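Local coordinates for protein chitin binding domain (Burkholderia pseudomallei, PDB 3UAM) that probably binds chitin or a related polysaccharide, as a member of the AA10 family of lytic polysaccharide monooxygenases, at residues Leu114-Tyr120 against Leu194-Trp198; Thr126-Trp132 against Pro153-Asn159. All coordinates share one frame; numbering follows the deposited sequence.

Interaction 1: Leu114-Tyr120 against Leu194-Trp198; sequences LQISWSY and LLAVW
W118 lays one face of its six-membered ring over the CB of W198, a CH-pi contact in which the methylene carbon sits 4.0 Å from the ring centroid. The indole of W118 leaves its backbone opposite the carbonyl carbon and spans most of the gap to the facing strand, whose axis passes about 10 Å away at an angle of 41°. At the far rim of the ring, W118 CZ2 meets A196 CB at 3.7 Å; the short side chain of alanine suits a place where the large indole fills the gap. The indole of W198 turns its edge to W118 and presents a face to Y120, whose CE1 lies 3.5 Å above that plane, offset toward the rim. The Y120 ring thus comes in edge first, its plane at 55° to the indole, and its CD1 approaches W198 CH2 to 3.5 Å. W198 is set for both neighbours by chi1 173°, which puts its CG opposite the backbone N. Farther along, the gap between the strands is filled by branched aliphatic side chains: L194 CD2 meets L114 CD2 tip to tip at 4.0 Å and I116 CD1 in the same manner. No hydrogen bond crosses between 114-120 and 194-198, as expected where two sheets pack face to face in the beta-sandwich core of this family. The polar atoms of the aromatic cluster are satisfied by partners outside the two segments: W118 NE1 bonds to Y131 OH, W198 NE1 to T126 OG1, and Y120 OH to both T179 and W129. The chemistry implies that the two strands cohere through dispersion and ring-edge electrostatics, while the bonds at the ring nitrogens and the phenol probably fix how each aromatic group is turned.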
# COMPACT_ATOMS: atom_id res chain seq x y z
N LEU A 114 5.28 10.66 11.32
CA LEU A 114 4.03 9.96 11.09
C LEU A 114 4.26 8.51 11.41
O LEU A 114 5.20 7.90 10.92
CB LEU A 114 3.61 10.11 9.63
CG LEU A 114 2.20 9.63 9.28
CD1 LEU A 114 1.16 10.50 9.97
CD2 LEU A 114 2.01 9.66 7.77
N GLN A 115 3.42 7.98 12.28
CA GLN A 115 3.47 6.57 12.63
C GLN A 115 2.41 5.83 11.82
O GLN A 115 1.23 6.20 11.82
CB GLN A 115 3.23 6.43 14.14
CG GLN A 115 3.66 5.11 14.72
CD GLN A 115 3.96 5.22 16.21
OE1 GLN A 115 3.03 5.21 17.00
NE2 GLN A 115 5.26 5.33 16.59
N ILE A 116 2.83 4.80 11.11
CA ILE A 116 1.92 3.95 10.35
C ILE A 116 1.75 2.63 11.08
O ILE A 116 2.77 2.02 11.50
CB ILE A 116 2.50 3.60 8.96
CG1 ILE A 116 2.96 4.85 8.20
CG2 ILE A 116 1.48 2.78 8.15
CD1 ILE A 116 1.87 5.85 7.90
N SER A 117 0.50 2.19 11.25
CA SER A 117 0.24 0.88 11.81
C SER A 117 -0.51 -0.01 10.82
O SER A 117 -1.60 0.34 10.37
CB SER A 117 -0.58 0.97 13.10
OG SER A 117 0.15 1.58 14.16
N TRP A 118 0.07 -1.16 10.53
CA TRP A 118 -0.61 -2.28 9.83
C TRP A 118 -1.17 -3.27 10.80
O TRP A 118 -0.54 -3.59 11.80
CB TRP A 118 0.37 -3.04 8.97
CG TRP A 118 0.84 -2.30 7.76
CD1 TRP A 118 1.88 -1.36 7.68
CD2 TRP A 118 0.35 -2.44 6.40
NE1 TRP A 118 2.03 -0.94 6.39
CE2 TRP A 118 1.13 -1.54 5.58
CE3 TRP A 118 -0.65 -3.21 5.80
CZ2 TRP A 118 0.92 -1.42 4.22
CZ3 TRP A 118 -0.84 -3.08 4.43
CH2 TRP A 118 -0.08 -2.21 3.66
N SER A 119 -2.37 -3.79 10.50
CA SER A 119 -2.92 -4.94 11.20
C SER A 119 -3.25 -6.01 10.17
O SER A 119 -3.34 -5.72 8.98
CB SER A 119 -4.15 -4.58 12.01
OG SER A 119 -4.45 -5.62 12.94
N TYR A 120 -3.45 -7.23 10.66
CA TYR A 120 -3.49 -8.40 9.82
C TYR A 120 -4.45 -9.44 10.39
O TYR A 120 -4.86 -9.37 11.55
CB TYR A 120 -2.10 -9.07 9.73
CG TYR A 120 -0.94 -8.18 9.38
CD1 TYR A 120 -0.68 -7.81 8.06
CD2 TYR A 120 -0.09 -7.69 10.37
CE1 TYR A 120 0.39 -7.00 7.74
CE2 TYR A 120 0.99 -6.87 10.06
CZ TYR A 120 1.22 -6.53 8.74
OH TYR A 120 2.29 -5.74 8.43
N LEU A 194 -0.34 9.08 0.10
CA LEU A 194 0.69 8.18 0.58
C LEU A 194 0.21 6.77 0.31
O LEU A 194 -0.81 6.33 0.88
CB LEU A 194 0.91 8.38 2.08
CG LEU A 194 2.02 7.54 2.76
CD1 LEU A 194 3.38 7.93 2.27
CD2 LEU A 194 1.94 7.71 4.28
N LEU A 195 0.89 6.07 -0.59
CA LEU A 195 0.54 4.71 -0.93
C LEU A 195 1.43 3.78 -0.11
O LEU A 195 2.65 3.77 -0.26
CB LEU A 195 0.74 4.46 -2.42
CG LEU A 195 0.60 3.01 -2.88
CD1 LEU A 195 -0.83 2.54 -2.62
CD2 LEU A 195 0.99 2.89 -4.35
N ALA A 196 0.79 3.00 0.75
CA ALA A 196 1.51 2.03 1.58
C ALA A 196 1.29 0.66 0.97
O ALA A 196 0.12 0.28 0.72
CB ALA A 196 0.98 2.09 3.02
N VAL A 197 2.39 -0.08 0.74
CA VAL A 197 2.35 -1.37 0.04
C VAL A 197 3.11 -2.45 0.80
O VAL A 197 4.28 -2.27 1.15
CB VAL A 197 2.94 -1.27 -1.38
CG1 VAL A 197 2.74 -2.57 -2.17
CG2 VAL A 197 2.34 -0.08 -2.14
N TRP A 198 2.45 -3.59 1.01
CA TRP A 198 2.98 -4.73 1.75
C TRP A 198 3.24 -5.89 0.81
O TRP A 198 2.29 -6.48 0.33
CB TRP A 198 1.95 -5.11 2.80
CG TRP A 198 2.24 -6.38 3.57
CD1 TRP A 198 3.45 -6.82 4.06
CD2 TRP A 198 1.27 -7.37 4.00
NE1 TRP A 198 3.30 -8.00 4.73
CE2 TRP A 198 2.02 -8.38 4.75
CE3 TRP A 198 -0.10 -7.49 3.90
CZ2 TRP A 198 1.42 -9.48 5.28
CZ3 TRP A 198 -0.70 -8.61 4.46
CH2 TRP A 198 0.05 -9.58 5.14

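Interaction 2: Thr126-Trp132 against Pro153-Asn159; sequences TRRWTYW and PLKVYLN
Y131 and Y157 meet on the face of this strand pair that carries W129, where Y131 CE2 comes to the edge of the Y157 ring, 3.7 Å from its CE1. Beside them W129 CE3 packs on the CB of Y157. On the other face, beside T130, P153 CB rests over the face of the W132 six-membered ring, a CH-pi contact for which the compact aliphatic ring of proline is suited. Between these side chains the backbones pair: W129 and Y157 exchange N-H to O bonds, the one from Y157 N to W129 O being nearly straight at 176°, and Y131 N bonds to K155 O. Toward the polar end, N159 uses its amide ND2 to reach T126 O at 2.8 Å, from above the carbonyl plane, while its own N bonds to R127 O. Two kinks in the R127 side chain (chi2 51°, chi3 56°) bring NH1 back to donate to N159 O at 2.9 Å, in the plane of the guanidinium; its NE forms a salt bridge with D69. At the opposite end L154 and K155 both face Y131, their N-H groups making weak bonds to Y131 O: a classic beta bulge in an antiparallel edge pair of the sandwich.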
# COMPACT_ATOMS: atom_id res chain seq x y z
N THR A 126 6.76 -11.84 4.69
CA THR A 126 6.88 -10.49 4.12
C THR A 126 8.29 -10.18 3.61
O THR A 126 9.25 -10.33 4.34
CB THR A 126 6.55 -9.45 5.17
OG1 THR A 126 5.22 -9.69 5.66
CG2 THR A 126 6.67 -8.02 4.61
N ARG A 127 8.41 -9.71 2.37
CA ARG A 127 9.70 -9.24 1.87
C ARG A 127 9.96 -7.79 2.27
O ARG A 127 11.04 -7.47 2.71
CB ARG A 127 9.84 -9.40 0.36
CG ARG A 127 11.21 -9.01 -0.18
CD ARG A 127 12.35 -9.69 0.58
NE ARG A 127 12.23 -11.14 0.57
CZ ARG A 127 12.85 -11.97 1.41
NH1 ARG A 127 13.62 -11.50 2.38
NH2 ARG A 127 12.66 -13.28 1.33
N ARG A 128 8.96 -6.94 2.11
CA ARG A 128 9.11 -5.52 2.42
C ARG A 128 7.76 -4.80 2.59
O ARG A 128 6.70 -5.32 2.25
CB ARG A 128 9.94 -4.83 1.33
CG ARG A 128 9.23 -4.72 -0.02
CD ARG A 128 10.01 -3.98 -1.11
NE ARG A 128 11.28 -4.63 -1.45
CZ ARG A 128 11.39 -5.78 -2.10
NH1 ARG A 128 10.30 -6.46 -2.47
NH2 ARG A 128 12.59 -6.28 -2.37
N TRP A 129 7.85 -3.59 3.17
CA TRP A 129 6.81 -2.60 3.12
C TRP A 129 7.44 -1.39 2.49
O TRP A 129 8.58 -1.05 2.80
CB TRP A 129 6.38 -2.20 4.51
CG TRP A 129 5.73 -3.26 5.34
CD1 TRP A 129 4.37 -3.46 5.57
CD2 TRP A 129 6.41 -4.29 6.11
NE1 TRP A 129 4.17 -4.51 6.43
CE2 TRP A 129 5.35 -5.05 6.79
CE3 TRP A 129 7.73 -4.63 6.33
CZ2 TRP A 129 5.64 -6.12 7.63
CZ3 TRP A 129 8.01 -5.70 7.18
CH2 TRP A 129 6.97 -6.43 7.81
N THR A 130 6.70 -0.73 1.62
CA THR A 130 7.18 0.41 0.88
C THR A 130 6.13 1.52 0.99
O THR A 130 4.92 1.23 1.02
CB THR A 130 7.37 0.08 -0.61
OG1 THR A 130 8.40 -0.92 -0.76
CG2 THR A 130 7.85 1.32 -1.32
N TYR A 131 6.60 2.76 1.09
CA TYR A 131 5.74 3.93 1.17
C TYR A 131 6.09 4.89 0.04
O TYR A 131 7.21 5.34 -0.06
CB TYR A 131 5.85 4.59 2.53
CG TYR A 131 5.47 3.64 3.64
CD1 TYR A 131 4.14 3.53 4.04
CD2 TYR A 131 6.41 2.83 4.26
CE1 TYR A 131 3.76 2.66 5.04
CE2 TYR A 131 6.04 1.97 5.28
CZ TYR A 131 4.70 1.88 5.65
OH TYR A 131 4.26 1.02 6.64
N TRP A 132 5.11 5.19 -0.79
CA TRP A 132 5.24 6.04 -1.97
C TRP A 132 4.43 7.30 -1.78
O TRP A 132 3.34 7.27 -1.20
CB TRP A 132 4.72 5.30 -3.22
CG TRP A 132 5.33 3.94 -3.47
CD1 TRP A 132 4.87 2.70 -3.02
CD2 TRP A 132 6.56 3.65 -4.23
NE1 TRP A 132 5.71 1.69 -3.47
CE2 TRP A 132 6.74 2.20 -4.19
CE3 TRP A 132 7.48 4.41 -4.91
CZ2 TRP A 132 7.83 1.58 -4.78
CZ3 TRP A 132 8.57 3.78 -5.51
CH2 TRP A 132 8.72 2.38 -5.47
N PRO A 153 10.86 5.72 -3.48
CA PRO A 153 9.94 5.60 -2.36
C PRO A 153 10.31 6.58 -1.24
O PRO A 153 11.47 6.93 -1.08
CB PRO A 153 10.08 4.14 -1.91
CG PRO A 153 11.34 3.63 -2.54
CD PRO A 153 11.64 4.50 -3.73
N LEU A 154 9.30 7.04 -0.52
CA LEU A 154 9.54 7.86 0.66
C LEU A 154 10.28 7.02 1.71
O LEU A 154 11.22 7.49 2.32
CB LEU A 154 8.21 8.39 1.22
CG LEU A 154 8.30 9.18 2.53
CD1 LEU A 154 9.24 10.40 2.36
CD2 LEU A 154 6.89 9.57 2.95
N LYS A 155 9.88 5.77 1.87
CA LYS A 155 10.51 4.88 2.84
C LYS A 155 10.32 3.41 2.47
O LYS A 155 9.28 3.02 1.94
CB LYS A 155 9.96 5.16 4.24
CG LYS A 155 10.65 4.37 5.34
CD LYS A 155 11.79 5.14 5.94
CE LYS A 155 12.44 4.36 7.05
NZ LYS A 155 13.61 5.17 7.44
N VAL A 156 11.35 2.60 2.72
CA VAL A 156 11.28 1.17 2.47
C VAL A 156 11.72 0.48 3.76
O VAL A 156 12.70 0.90 4.37
CB VAL A 156 12.21 0.75 1.31
CG1 VAL A 156 12.11 -0.74 1.06
CG2 VAL A 156 11.90 1.53 0.02
N TYR A 157 11.02 -0.59 4.15
CA TYR A 157 11.49 -1.49 5.20
C TYR A 157 11.65 -2.88 4.59
O TYR A 157 10.66 -3.54 4.24
CB TYR A 157 10.48 -1.55 6.35
CG TYR A 157 10.30 -0.23 7.07
CD1 TYR A 157 9.38 0.70 6.61
CD2 TYR A 157 11.04 0.07 8.23
CE1 TYR A 157 9.19 1.91 7.26
CE2 TYR A 157 10.88 1.29 8.88
CZ TYR A 157 9.94 2.20 8.39
OH TYR A 157 9.73 3.39 9.01
N LEU A 158 12.90 -3.31 4.44
CA LEU A 158 13.21 -4.56 3.77
C LEU A 158 13.58 -5.66 4.75
O LEU A 158 14.50 -5.47 5.54
CB LEU A 158 14.39 -4.34 2.83
CG LEU A 158 14.96 -5.56 2.08
CD1 LEU A 158 13.93 -6.20 1.15
CD2 LEU A 158 16.24 -5.16 1.34
N ASN A 159 12.89 -6.80 4.68
CA ASN A 159 13.30 -8.00 5.42
C ASN A 159 14.39 -8.68 4.61
O ASN A 159 14.25 -8.83 3.42
CB ASN A 159 12.12 -8.97 5.65
CG ASN A 159 11.19 -8.50 6.75
OD1 ASN A 159 11.59 -7.74 7.62
ND2 ASN A 159 9.93 -8.96 6.71

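Interaction 1 is a buried contact between two sheets, whereas interaction 2 pairs neighbouring strands within one of them and is only partly buried, with V156 exposed. They share that sheet, since strand 126-133 lies between 155-158 and 190-200, and L195 N probably bonds to W132 O. The chemistry follows the place: side chains alone join 114-120 to 194-198, but main-chain hydrogen bonds join 126-132 to 153-159, with arginine and asparagine at the end. The two meet directly where A196 CB packs on Y131 and where W129 stacks with W198, so the aromatic cluster of interaction 1 extends onto the inner face of interaction 2.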